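Local coordinates for protein isomaltodextranase (Arthrobacter globiformis, PDB 5AWO) that hydrolyses (1->6)-alpha-D-glucosidic linkages in polysaccharides, releasing successive isomaltose units from the non-reducing chain ends, at residues G280-Q283 against W289-W292; D158-D163 against L203-D208; E56-V61 against D347-I352. One frame throughout, in Å; residues are numbered along the deposited sequence.

Interaction 1. Residues G280-Q283 against W289-W292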
ATOM      1  N   GLY A 280       5.212  -5.464 -19.262  1.00 14.09           N
ATOM      2  CA  GLY A 280       6.196  -5.080 -20.285  1.00 14.25           C
ATOM      3  C   GLY A 280       6.819  -3.721 -20.063  1.00 14.85           C
ATOM      4  O   GLY A 280       7.117  -3.324 -18.927  1.00 14.33           O
ATOM      5  N   MET A 281       7.080  -3.043 -21.180  1.00 15.06           N
ATOM      6  CA  MET A 281       7.707  -1.709 -21.266  1.00 16.41           C
ATOM      7  C   MET A 281       9.197  -1.741 -21.037  1.00 16.21           C
ATOM      8  O   MET A 281       9.986  -1.491 -21.963  1.00 17.76           O
ATOM      9  CB  MET A 281       7.048  -0.683 -20.343  1.00 16.58           C
ATOM     10  CG  MET A 281       5.595  -0.429 -20.675  1.00 16.88           C
ATOM     11  SD  MET A 281       4.728   0.515 -19.406  1.00 17.72           S
ATOM     12  CE  MET A 281       4.680  -0.694 -18.105  1.00 16.87           C
ATOM     13  N   ARG A 282       9.594  -1.990 -19.805  1.00 15.11           N
ATOM     14  CA  ARG A 282      10.999  -2.149 -19.410  1.00 15.35           C
ATOM     15  C   ARG A 282      10.963  -2.837 -18.058  1.00 14.52           C
ATOM     16  O   ARG A 282       9.995  -2.667 -17.303  1.00 14.45           O
ATOM     17  CB  ARG A 282      11.746  -0.820 -19.280  1.00 15.05           C
ATOM     18  CG  ARG A 282      11.107   0.195 -18.337  1.00 15.45           C
ATOM     19  CD  ARG A 282      11.961   1.417 -18.022  1.00 15.48           C
ATOM     20  NE  ARG A 282      11.188   2.411 -17.255  1.00 14.98           N
ATOM     21  CZ  ARG A 282      11.192   2.587 -15.933  1.00 14.36           C
ATOM     22  NH1 ARG A 282      11.956   1.889 -15.108  1.00 15.39           N
ATOM     23  NH2 ARG A 282      10.348   3.481 -15.433  1.00 14.53           N
ATOM     24  N   GLN A 283      12.005  -3.579 -17.738  1.00 14.25           N
ATOM     25  CA  GLN A 283      12.105  -4.273 -16.485  1.00 13.63           C
ATOM     26  C   GLN A 283      13.078  -3.613 -15.532  1.00 14.51           C
ATOM     27  O   GLN A 283      13.076  -3.927 -14.336  1.00 15.58           O
ATOM     28  CB  GLN A 283      12.520  -5.722 -16.732  1.00 13.83           C
ATOM     29  CG  GLN A 283      11.748  -6.438 -17.827  1.00 14.21           C
ATOM     30  CD  GLN A 283      10.258  -6.515 -17.551  1.00 14.22           C
ATOM     31  OE1 GLN A 283       9.840  -6.852 -16.450  1.00 14.70           O
ATOM     32  NE2 GLN A 283       9.464  -6.220 -18.543  1.00 14.01           N
ATOM     33  N   TRP A 289      10.659   8.854 -10.830  1.00 13.91           N
ATOM     34  CA  TRP A 289       9.307   8.377 -11.036  1.00 14.17           C
ATOM     35  C   TRP A 289       9.119   7.872 -12.464  1.00 13.90           C
ATOM     36  O   TRP A 289       9.503   8.561 -13.411  1.00 13.79           O
ATOM     37  CB  TRP A 289       8.294   9.512 -10.832  1.00 13.47           C
ATOM     38  CG  TRP A 289       6.986   9.179 -11.465  1.00 13.14           C
ATOM     39  CD1 TRP A 289       6.515   9.628 -12.660  1.00 13.88           C
ATOM     40  CD2 TRP A 289       6.050   8.205 -10.997  1.00 12.41           C
ATOM     41  NE1 TRP A 289       5.328   9.007 -12.970  1.00 13.78           N
ATOM     42  CE2 TRP A 289       5.031   8.120 -11.965  1.00 13.09           C
ATOM     43  CE3 TRP A 289       5.981   7.389  -9.869  1.00 12.42           C
ATOM     44  CZ2 TRP A 289       3.932   7.278 -11.817  1.00 12.89           C
ATOM     45  CZ3 TRP A 289       4.866   6.541  -9.710  1.00 12.41           C
ATOM     46  CH2 TRP A 289       3.868   6.508 -10.699  1.00 12.70           C
ATOM     47  N   PRO A 290       8.499   6.694 -12.646  1.00 13.89           N
ATOM     48  CA  PRO A 290       8.287   5.626 -11.702  1.00 13.61           C
ATOM     49  C   PRO A 290       9.532   4.732 -11.693  1.00 13.74           C
ATOM     50  O   PRO A 290      10.096   4.451 -12.764  1.00 13.53           O
ATOM     51  CB  PRO A 290       7.084   4.883 -12.286  1.00 14.59           C
ATOM     52  CG  PRO A 290       7.295   5.012 -13.760  1.00 14.17           C
ATOM     53  CD  PRO A 290       7.969   6.361 -13.977  1.00 14.52           C
ATOM     54  N   ASN A 291       9.951   4.268 -10.525  1.00 12.68           N
ATOM     55  CA  ASN A 291      11.232   3.552 -10.493  1.00 12.58           C
ATOM     56  C   ASN A 291      11.146   2.333 -11.420  1.00 12.88           C
ATOM     57  O   ASN A 291      12.081   2.047 -12.172  1.00 13.53           O
ATOM     58  CB  ASN A 291      11.618   3.152  -9.081  1.00 13.10           C
ATOM     59  CG  ASN A 291      11.743   4.339  -8.181  1.00 13.84           C
ATOM     60  OD1 ASN A 291      12.733   5.111  -8.285  1.00 16.60           O
ATOM     61  ND2 ASN A 291      10.759   4.540  -7.347  1.00 11.73           N
ATOM     62  N   TRP A 292      10.050   1.598 -11.281  1.00 12.46           N
ATOM     63  CA  TRP A 292       9.743   0.494 -12.195  1.00 12.30           C
ATOM     64  C   TRP A 292       8.504   0.818 -13.021  1.00 12.27           C
ATOM     65  O   TRP A 292       7.555   1.460 -12.533  1.00 12.15           O
ATOM     66  CB  TRP A 292       9.530  -0.806 -11.417  1.00 12.46           C
ATOM     67  CG  TRP A 292      10.773  -1.373 -10.808  1.00 12.46           C
ATOM     68  CD1 TRP A 292      11.701  -2.158 -11.433  1.00 13.18           C
ATOM     69  CD2 TRP A 292      11.226  -1.219  -9.459  1.00 12.41           C
ATOM     70  NE1 TRP A 292      12.697  -2.507 -10.559  1.00 13.28           N
ATOM     71  CE2 TRP A 292      12.442  -1.929  -9.346  1.00 12.81           C
ATOM     72  CE3 TRP A 292      10.743  -0.536  -8.339  1.00 13.07           C
ATOM     73  CZ2 TRP A 292      13.155  -1.987  -8.149  1.00 12.76           C
ATOM     74  CZ3 TRP A 292      11.468  -0.581  -7.156  1.00 14.29           C
ATOM     75  CH2 TRP A 292      12.658  -1.285  -7.067  1.00 14.00           C
TER

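Interaction 2. Residues D158-D163 against L203-D208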
ATOM      1  N   ASP A 158       4.508  30.402 -11.468  1.00 19.96           N
ATOM      2  CA  ASP A 158       4.875  29.053 -10.980  1.00 18.25           C
ATOM      3  C   ASP A 158       3.678  28.109 -11.200  1.00 18.90           C
ATOM      4  O   ASP A 158       2.998  27.694 -10.257  1.00 17.30           O
ATOM      5  CB  ASP A 158       5.321  29.119  -9.504  1.00 18.69           C
ATOM      6  CG  ASP A 158       5.830  27.795  -8.961  1.00 18.30           C
ATOM      7  OD1 ASP A 158       5.887  26.792  -9.699  1.00 18.81           O
ATOM      8  OD2 ASP A 158       6.180  27.742  -7.767  1.00 18.81           O
ATOM      9  N   PHE A 159       3.412  27.818 -12.472  1.00 17.66           N
ATOM     10  CA  PHE A 159       2.302  26.976 -12.891  1.00 17.22           C
ATOM     11  C   PHE A 159       2.696  25.517 -12.912  1.00 17.63           C
ATOM     12  O   PHE A 159       3.828  25.142 -13.276  1.00 18.36           O
ATOM     13  CB  PHE A 159       1.798  27.327 -14.291  1.00 18.09           C
ATOM     14  CG  PHE A 159       1.150  28.673 -14.353  1.00 18.59           C
ATOM     15  CD1 PHE A 159      -0.073  28.905 -13.728  1.00 19.73           C
ATOM     16  CD2 PHE A 159       1.761  29.707 -15.015  1.00 21.11           C
ATOM     17  CE1 PHE A 159      -0.672  30.160 -13.767  1.00 21.42           C
ATOM     18  CE2 PHE A 159       1.151  30.960 -15.077  1.00 21.78           C
ATOM     19  CZ  PHE A 159      -0.050  31.183 -14.454  1.00 20.99           C
ATOM     20  N   PHE A 160       1.753  24.697 -12.469  1.00 16.81           N
ATOM     21  CA  PHE A 160       1.812  23.271 -12.749  1.00 16.76           C
ATOM     22  C   PHE A 160       1.967  23.070 -14.252  1.00 16.64           C
ATOM     23  O   PHE A 160       1.206  23.633 -15.045  1.00 16.24           O
ATOM     24  CB  PHE A 160       0.513  22.628 -12.249  1.00 16.81           C
ATOM     25  CG  PHE A 160       0.291  21.231 -12.760  1.00 16.62           C
ATOM     26  CD1 PHE A 160       1.143  20.209 -12.386  1.00 17.08           C
ATOM     27  CD2 PHE A 160      -0.746  20.962 -13.601  1.00 17.34           C
ATOM     28  CE1 PHE A 160       0.941  18.915 -12.863  1.00 16.61           C
ATOM     29  CE2 PHE A 160      -0.957  19.687 -14.085  1.00 17.57           C
ATOM     30  CZ  PHE A 160      -0.103  18.665 -13.717  1.00 18.13           C
ATOM     31  N   ALA A 161       2.950  22.252 -14.633  1.00 17.29           N
ATOM     32  CA  ALA A 161       3.199  21.910 -16.047  1.00 18.21           C
ATOM     33  C   ALA A 161       3.570  23.114 -16.908  1.00 19.56           C
ATOM     34  O   ALA A 161       3.369  23.084 -18.114  1.00 18.67           O
ATOM     35  CB  ALA A 161       2.013  21.154 -16.645  1.00 18.32           C
ATOM     36  N   ARG A 162       4.103  24.153 -16.277  1.00 20.16           N
ATOM     37  CA  ARG A 162       4.465  25.401 -16.962  1.00 21.68           C
ATOM     38  C   ARG A 162       5.213  25.156 -18.266  1.00 22.32           C
ATOM     39  O   ARG A 162       4.932  25.787 -19.286  1.00 22.47           O
ATOM     40  CB  ARG A 162       5.337  26.211 -16.017  1.00 23.47           C
ATOM     41  CG  ARG A 162       5.934  27.502 -16.554  1.00 25.38           C
ATOM     42  CD  ARG A 162       6.906  28.066 -15.536  1.00 25.20           C
ATOM     43  NE  ARG A 162       8.122  27.264 -15.421  1.00 26.48           N
ATOM     44  CZ  ARG A 162       9.103  27.466 -14.549  1.00 27.38           C
ATOM     45  NH1 ARG A 162       9.038  28.450 -13.669  1.00 29.36           N
ATOM     46  NH2 ARG A 162      10.160  26.664 -14.557  1.00 30.92           N
ATOM     47  N   ASP A 163       6.166  24.236 -18.238  1.00 22.52           N
ATOM     48  CA  ASP A 163       7.075  24.117 -19.372  1.00 23.95           C
ATOM     49  C   ASP A 163       6.505  23.335 -20.535  1.00 24.65           C
ATOM     50  O   ASP A 163       7.106  23.330 -21.611  1.00 27.62           O
ATOM     51  CB  ASP A 163       8.415  23.559 -18.920  1.00 25.43           C
ATOM     52  CG  ASP A 163       9.062  24.412 -17.871  1.00 27.47           C
ATOM     53  OD1 ASP A 163       9.085  25.658 -18.020  1.00 31.55           O
ATOM     54  OD2 ASP A 163       9.554  23.875 -16.875  1.00 29.10           O
ATOM     55  N   LEU A 203       3.077  14.423  -7.704  1.00 15.39           N
ATOM     56  CA  LEU A 203       3.966  14.730  -6.591  1.00 15.80           C
ATOM     57  C   LEU A 203       5.389  15.056  -7.040  1.00 15.58           C
ATOM     58  O   LEU A 203       5.998  16.027  -6.585  1.00 15.74           O
ATOM     59  CB  LEU A 203       3.964  13.557  -5.611  1.00 17.11           C
ATOM     60  CG  LEU A 203       2.679  13.430  -4.812  1.00 17.55           C
ATOM     61  CD1 LEU A 203       2.632  12.075  -4.124  1.00 18.49           C
ATOM     62  CD2 LEU A 203       2.552  14.569  -3.809  1.00 17.80           C
ATOM     63  N   SER A 204       5.920  14.238  -7.932  1.00 15.36           N
ATOM     64  CA  SER A 204       7.285  14.382  -8.409  1.00 14.70           C
ATOM     65  C   SER A 204       7.452  15.670  -9.190  1.00 14.80           C
ATOM     66  O   SER A 204       8.499  16.327  -9.129  1.00 15.19           O
ATOM     67  CB  SER A 204       7.680  13.164  -9.252  1.00 14.75           C
ATOM     68  OG  SER A 204       6.762  12.899 -10.319  1.00 16.00           O
ATOM     69  N   TRP A 205       6.405  16.064  -9.909  1.00 14.24           N
ATOM     70  CA  TRP A 205       6.455  17.335 -10.642  1.00 14.47           C
ATOM     71  C   TRP A 205       6.525  18.542  -9.699  1.00 15.45           C
ATOM     72  O   TRP A 205       7.310  19.465  -9.952  1.00 15.63           O
ATOM     73  CB  TRP A 205       5.286  17.462 -11.600  1.00 14.98           C
ATOM     74  CG  TRP A 205       5.285  16.495 -12.752  1.00 15.20           C
ATOM     75  CD1 TRP A 205       5.917  15.290 -12.831  1.00 15.71           C
ATOM     76  CD2 TRP A 205       4.606  16.677 -14.009  1.00 16.00           C
ATOM     77  NE1 TRP A 205       5.667  14.713 -14.056  1.00 15.43           N
ATOM     78  CE2 TRP A 205       4.865  15.533 -14.795  1.00 16.05           C
ATOM     79  CE3 TRP A 205       3.814  17.695 -14.549  1.00 16.45           C
ATOM     80  CZ2 TRP A 205       4.355  15.382 -16.090  1.00 16.76           C
ATOM     81  CZ3 TRP A 205       3.311  17.549 -15.841  1.00 17.27           C
ATOM     82  CH2 TRP A 205       3.585  16.399 -16.597  1.00 17.01           C
ATOM     83  N   TYR A 206       5.756  18.524  -8.619  1.00 15.71           N
ATOM     84  CA  TYR A 206       5.970  19.517  -7.529  1.00 15.12           C
ATOM     85  C   TYR A 206       7.406  19.468  -6.982  1.00 16.27           C
ATOM     86  O   TYR A 206       8.081  20.495  -6.879  1.00 17.58           O
ATOM     87  CB  TYR A 206       4.969  19.294  -6.388  1.00 15.90           C
ATOM     88  CG  TYR A 206       5.283  20.164  -5.196  1.00 15.84           C
ATOM     89  CD1 TYR A 206       4.874  21.494  -5.170  1.00 15.86           C
ATOM     90  CD2 TYR A 206       6.000  19.678  -4.119  1.00 16.38           C
ATOM     91  CE1 TYR A 206       5.191  22.304  -4.100  1.00 15.32           C
ATOM     92  CE2 TYR A 206       6.322  20.490  -3.051  1.00 16.95           C
ATOM     93  CZ  TYR A 206       5.913  21.808  -3.055  1.00 16.39           C
ATOM     94  OH  TYR A 206       6.263  22.579  -1.948  1.00 17.39           O
ATOM     95  N   GLU A 207       7.871  18.288  -6.621  1.00 15.88           N
ATOM     96  CA  GLU A 207       9.140  18.154  -5.882  1.00 16.43           C
ATOM     97  C   GLU A 207      10.351  18.682  -6.645  1.00 17.10           C
ATOM     98  O   GLU A 207      11.103  19.537  -6.112  1.00 18.65           O
ATOM     99  CB  GLU A 207       9.370  16.700  -5.460  1.00 16.76           C
ATOM    100  CG  GLU A 207      10.649  16.514  -4.643  1.00 18.12           C
ATOM    101  CD  GLU A 207      10.835  15.155  -4.018  1.00 19.82           C
ATOM    102  OE1 GLU A 207      10.179  14.168  -4.435  1.00 18.27           O
ATOM    103  OE2 GLU A 207      11.688  15.071  -3.090  1.00 19.70           O
ATOM    104  N   ASP A 208      10.570  18.182  -7.856  1.00 15.98           N
ATOM    105  CA  ASP A 208      11.740  18.666  -8.609  1.00 17.06           C
ATOM    106  C   ASP A 208      11.455  19.138 -10.036  1.00 17.19           C
ATOM    107  O   ASP A 208      12.374  19.484 -10.759  1.00 18.23           O
ATOM    108  CB  ASP A 208      12.906  17.667  -8.527  1.00 17.75           C
ATOM    109  CG  ASP A 208      12.682  16.451  -9.348  1.00 19.07           C
ATOM    110  OD1 ASP A 208      11.607  16.362  -9.967  1.00 18.62           O
ATOM    111  OD2 ASP A 208      13.595  15.597  -9.347  1.00 19.78           O
TER

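Interaction 3. Residues E56-V61 against D347-I352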
ATOM      1  N   GLU A  56     -20.895  14.779 -16.398  1.00 18.68           N
ATOM      2  CA  GLU A  56     -21.632  14.471 -15.212  1.00 19.52           C
ATOM      3  C   GLU A  56     -22.617  13.325 -15.428  1.00 17.94           C
ATOM      4  O   GLU A  56     -22.794  12.519 -14.538  1.00 18.52           O
ATOM      5  CB  GLU A  56     -22.377  15.718 -14.700  1.00 19.74           C
ATOM      6  CG  GLU A  56     -22.850  15.605 -13.270  1.00 20.54           C
ATOM      7  CD  GLU A  56     -23.488  16.885 -12.747  1.00 20.86           C
ATOM      8  OE1 GLU A  56     -24.110  17.585 -13.579  1.00 22.43           O
ATOM      9  OE2 GLU A  56     -23.344  17.167 -11.541  1.00 21.02           O
ATOM     10  N   ASN A  57     -23.294  13.283 -16.588  1.00 19.39           N
ATOM     11  CA  ASN A  57     -24.216  12.168 -16.819  1.00 20.63           C
ATOM     12  C   ASN A  57     -23.520  10.816 -16.937  1.00 19.88           C
ATOM     13  O   ASN A  57     -24.074   9.792 -16.500  1.00 20.55           O
ATOM     14  CB  ASN A  57     -25.094  12.352 -18.054  1.00 21.98           C
ATOM     15  CG  ASN A  57     -26.228  11.334 -18.078  1.00 24.80           C
ATOM     16  OD1 ASN A  57     -27.017  11.271 -17.141  1.00 28.13           O
ATOM     17  ND2 ASN A  57     -26.258  10.475 -19.095  1.00 26.96           N
ATOM     18  N   GLU A  58     -22.308  10.815 -17.494  1.00 18.67           N
ATOM     19  CA  GLU A  58     -21.523   9.569 -17.560  1.00 18.63           C
ATOM     20  C   GLU A  58     -21.080   9.121 -16.177  1.00 17.86           C
ATOM     21  O   GLU A  58     -21.121   7.934 -15.856  1.00 17.72           O
ATOM     22  CB  GLU A  58     -20.347   9.752 -18.491  1.00 18.85           C
ATOM     23  CG  GLU A  58     -20.804   9.721 -19.933  1.00 20.79           C
ATOM     24  CD  GLU A  58     -21.380   8.365 -20.287  1.00 23.81           C
ATOM     25  OE1 GLU A  58     -20.598   7.453 -20.551  1.00 26.49           O
ATOM     26  OE2 GLU A  58     -22.609   8.185 -20.237  1.00 30.72           O
ATOM     27  N   TRP A  59     -20.705  10.076 -15.328  1.00 18.05           N
ATOM     28  CA  TRP A  59     -20.447   9.787 -13.926  1.00 17.43           C
ATOM     29  C   TRP A  59     -21.667   9.155 -13.238  1.00 17.66           C
ATOM     30  O   TRP A  59     -21.556   8.144 -12.548  1.00 17.89           O
ATOM     31  CB  TRP A  59     -20.017  11.087 -13.253  1.00 17.15           C
ATOM     32  CG  TRP A  59     -19.981  11.193 -11.761  1.00 17.56           C
ATOM     33  CD1 TRP A  59     -20.867  11.884 -10.967  1.00 16.48           C
ATOM     34  CD2 TRP A  59     -18.961  10.704 -10.866  1.00 16.40           C
ATOM     35  NE1 TRP A  59     -20.479  11.826  -9.665  1.00 15.99           N
ATOM     36  CE2 TRP A  59     -19.294  11.134  -9.566  1.00 16.99           C
ATOM     37  CE3 TRP A  59     -17.790   9.960 -11.048  1.00 16.65           C
ATOM     38  CZ2 TRP A  59     -18.533  10.796  -8.438  1.00 16.35           C
ATOM     39  CZ3 TRP A  59     -17.026   9.649  -9.924  1.00 16.56           C
ATOM     40  CH2 TRP A  59     -17.387  10.052  -8.654  1.00 17.23           C
ATOM     41  N   LYS A  60     -22.848   9.756 -13.465  1.00 18.29           N
ATOM     42  CA  LYS A  60     -24.075   9.236 -12.856  1.00 20.03           C
ATOM     43  C   LYS A  60     -24.385   7.809 -13.328  1.00 17.67           C
ATOM     44  O   LYS A  60     -24.679   6.941 -12.515  1.00 19.35           O
ATOM     45  CB  LYS A  60     -25.265  10.157 -13.172  1.00 21.85           C
ATOM     46  CG  LYS A  60     -26.555   9.749 -12.473  1.00 24.54           C
ATOM     47  CD  LYS A  60     -27.715  10.634 -12.901  1.00 24.88           C
ATOM     48  CE  LYS A  60     -28.999  10.282 -12.162  1.00 26.20           C
ATOM     49  NZ  LYS A  60     -29.449   8.886 -12.425  1.00 27.27           N
ATOM     50  N   VAL A  61     -24.313   7.581 -14.632  1.00 18.92           N
ATOM     51  CA  VAL A  61     -24.679   6.272 -15.173  1.00 19.02           C
ATOM     52  C   VAL A  61     -23.689   5.208 -14.672  1.00 19.47           C
ATOM     53  O   VAL A  61     -24.084   4.112 -14.285  1.00 19.89           O
ATOM     54  CB  VAL A  61     -24.836   6.306 -16.704  1.00 19.94           C
ATOM     55  CG1 VAL A  61     -25.146   4.931 -17.260  1.00 20.45           C
ATOM     56  CG2 VAL A  61     -25.994   7.235 -17.093  1.00 20.80           C
ATOM     57  N   ASP A 347     -12.825  -0.136 -15.859  1.00 14.56           N
ATOM     58  CA  ASP A 347     -13.838  -0.378 -16.895  1.00 15.17           C
ATOM     59  C   ASP A 347     -15.060   0.482 -16.600  1.00 15.75           C
ATOM     60  O   ASP A 347     -15.550   0.506 -15.465  1.00 15.45           O
ATOM     61  CB  ASP A 347     -14.270  -1.842 -16.892  1.00 15.26           C
ATOM     62  CG  ASP A 347     -13.117  -2.773 -17.161  1.00 14.99           C
ATOM     63  OD1 ASP A 347     -12.327  -3.055 -16.217  1.00 15.18           O
ATOM     64  OD2 ASP A 347     -13.002  -3.208 -18.326  1.00 16.04           O
ATOM     65  N   THR A 348     -15.562   1.142 -17.638  1.00 15.80           N
ATOM     66  CA  THR A 348     -16.845   1.824 -17.554  1.00 16.78           C
ATOM     67  C   THR A 348     -17.972   0.832 -17.843  1.00 17.67           C
ATOM     68  O   THR A 348     -17.735  -0.315 -18.241  1.00 16.49           O
ATOM     69  CB  THR A 348     -16.966   2.924 -18.616  1.00 16.59           C
ATOM     70  OG1 THR A 348     -16.976   2.294 -19.896  1.00 18.41           O
ATOM     71  CG2 THR A 348     -15.823   3.925 -18.563  1.00 16.68           C
ATOM     72  N   TYR A 349     -19.220   1.283 -17.690  1.00 18.12           N
ATOM     73  CA  TYR A 349     -20.396   0.460 -17.975  1.00 18.43           C
ATOM     74  C   TYR A 349     -20.404   0.041 -19.444  1.00 18.48           C
ATOM     75  O   TYR A 349     -20.914  -1.039 -19.771  1.00 19.15           O
ATOM     76  CB  TYR A 349     -21.707   1.172 -17.565  1.00 19.74           C
ATOM     77  CG  TYR A 349     -22.122   2.357 -18.407  1.00 21.81           C
ATOM     78  CD1 TYR A 349     -22.973   2.201 -19.507  1.00 21.95           C
ATOM     79  CD2 TYR A 349     -21.716   3.644 -18.075  1.00 22.00           C
ATOM     80  CE1 TYR A 349     -23.342   3.296 -20.273  1.00 22.74           C
ATOM     81  CE2 TYR A 349     -22.104   4.737 -18.817  1.00 23.75           C
ATOM     82  CZ  TYR A 349     -22.926   4.559 -19.908  1.00 23.82           C
ATOM     83  OH  TYR A 349     -23.294   5.663 -20.660  1.00 25.65           O
ATOM     84  N   GLN A 350     -19.826   0.839 -20.334  1.00 18.02           N
ATOM     85  CA  GLN A 350     -19.748   0.446 -21.753  1.00 18.71           C
ATOM     86  C   GLN A 350     -18.646  -0.555 -22.031  1.00 18.69           C
ATOM     87  O   GLN A 350     -18.776  -1.370 -22.945  1.00 20.09           O
ATOM     88  CB  GLN A 350     -19.523   1.636 -22.674  1.00 20.79           C
ATOM     89  CG  GLN A 350     -20.628   2.668 -22.632  1.00 23.33           C
ATOM     90  CD  GLN A 350     -20.258   3.858 -21.801  1.00 26.33           C
ATOM     91  OE1 GLN A 350     -19.527   3.738 -20.802  1.00 26.20           O
ATOM     92  NE2 GLN A 350     -20.730   5.027 -22.211  1.00 26.33           N
ATOM     93  N   GLN A 351     -17.567  -0.501 -21.261  1.00 17.39           N
ATOM     94  CA  GLN A 351     -16.395  -1.335 -21.523  1.00 17.40           C
ATOM     95  C   GLN A 351     -16.476  -2.688 -20.868  1.00 17.57           C
ATOM     96  O   GLN A 351     -15.805  -3.623 -21.314  1.00 17.20           O
ATOM     97  CB  GLN A 351     -15.134  -0.643 -21.001  1.00 16.96           C
ATOM     98  CG  GLN A 351     -14.717   0.580 -21.776  1.00 16.76           C
ATOM     99  CD  GLN A 351     -13.737   1.472 -21.015  1.00 16.73           C
ATOM    100  OE1 GLN A 351     -13.651   1.415 -19.781  1.00 16.34           O
ATOM    101  NE2 GLN A 351     -12.995   2.296 -21.747  1.00 16.91           N
ATOM    102  N   ILE A 352     -17.235  -2.803 -19.789  1.00 17.23           N
ATOM    103  CA  ILE A 352     -17.186  -4.000 -18.946  1.00 17.95           C
ATOM    104  C   ILE A 352     -17.529  -5.276 -19.736  1.00 19.04           C
ATOM    105  O   ILE A 352     -16.922  -6.332 -19.514  1.00 19.71           O
ATOM    106  CB  ILE A 352     -18.032  -3.880 -17.649  1.00 18.31           C
ATOM    107  CG1 ILE A 352     -17.738  -5.010 -16.653  1.00 18.87           C
ATOM    108  CG2 ILE A 352     -19.531  -3.847 -17.950  1.00 18.78           C
ATOM    109  CD1 ILE A 352     -16.311  -5.029 -16.117  1.00 18.09           C
TER
HETATM  110  O   HOH W   1     -18.756   6.000 -19.284  1.00 20.28           O

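Interaction 1. Residues G280-Q283 against W289-W292
R282 reaches P290 and N291 within the loop that joins helices 274-279 and 295-302 of the glycoside hydrolase family 27 TIM barrel. Its guanidinium donates to two successive backbone carbonyls. NH2 gives a hydrogen bond to P290 O at 2.9 Å, with an N-H...O angle of 163°. NH1 gives one to N291 O, also at 2.9 Å. Both oxygens lie at the edge of the guanidinium, close to its plane, so the pair of bonds fixes the rotation of the group. The carbonyls are used differently. NH2 comes only slightly tilted from the plane of the P290 carbonyl, whereas NH1 stands 44° out of the plane of the N291 carbonyl. NH1 also has a weak hydrogen bond to N284 O, inside the same loop. The R282 chain is extended from CG to NE, which lets the group span the gap between the two segments. The pyrrolidine ring of P290, which follows a cis peptide bond, touches the same nitrogen: CG is 3.8 Å from R282 NH2. The side chain of Q283 turns the other way. Its OE1 accepts from R412 and its NE2 donates to S279 O. The backbone of Q283 does face W292, whose ring is packed edge-to-face with W285 and W302. There Q283 O lies at the edge of the indole, 3.7 Å from W292 CD1.

Interaction 2. Residues D158-D163 against L203-D208
The backbone of 158-163 makes a type II beta turn from F159 to R162, closed by R162 N to F159 O, and A161 in this turn passes W205 of helix 203-208 with their CA atoms 7.8 Å apart. W205 carries the helix side of the contact. The benzo ring of its indole meets two side chains. CE3 lies 3.5 Å from F160 CE1, and at the ring edge CZ3 lies 3.9 Å from A161 CB. The F160 ring and the six-membered ring of W205 form an oblique aromatic pair, planes at 31° and centroids 5.7 Å apart. With CG anti to the backbone N (chi1 166°), the F160 ring is carried toward W205. The A161 methyl lies over the centre of one face of F160, on the side from which W205 CE3 also approaches. The contact is apolar, and the one polar atom of the indole, NE1, donates to D211 OD2. F160 is also edge-to-face with W129, and W205 with F202. The turn follows strand 158-159, and F160 bonds through its backbone to L169 of strand 169-172. Helix 203-208 comes directly after barrel strand 197-200, and its far side packs on helices 223-237 and 251-260.

Interaction 3. Residues E56-V61 against D347-I352
Y349 and Q350 meet E58 and V61 where the loop after the last strand of the TIM barrel, 343-345, passes helix 56-68, which lies between the first barrel strand, 39-42, and the second, 77-79. D347 opens the loop segment. Its carboxylate is held by Y359 and by the backbone N of A320 and S321. T348 then folds the chain in an ST motif: its OG1 accepts from Q351 N at 3.2 Å. Y349 comes next and carries most of the loop's side of the contact. Its CG lies between the backbone N and the carbonyl carbon (chi1 71°), and the ring extends to the helix. Y349 OH donates to E58 OE2 at 2.6 Å, on the syn lone pair of that oxygen. One face of the ring takes V61 CG1 in a CH-pi contact, 3.5 Å from the centroid. Q350 doubles back over the opposite face, with its OE1 above the ring centre. Its NE2 donates to E58 OE1 at 2.9 Å and 163°. The carboxylate of E58 is therefore gripped at both oxygens, and its plane is turned 61° from the tyrosine ring. Q351 closes the loop on itself: its OE1 accepts from T348 N, and its NE2 donates to G45 O. Beside the direct bonds, a water lies 2.7 Å from E58 OE1 and 2.8 Å from Q350 OE1 and bridges them.

Interactions 1 and 2 belong to the same side of the barrel, near the probable nucleophile D201. The F160 side chain lies about 7 Å from that of D201, and the P290 side chain about 10 Å. An acetate ion, probably from the crystallisation liquor, is bound about 4 Å from F160. The two contacts are centred 21 Å apart but touch at their margins, where W289 CB packs on S204 OG at 3.8 Å. Interaction 3 lies away from the active site, at the surface. Its nearest atoms are about 17 Å from interaction 1 and 19 Å from interaction 2. Along the chain it encloses both.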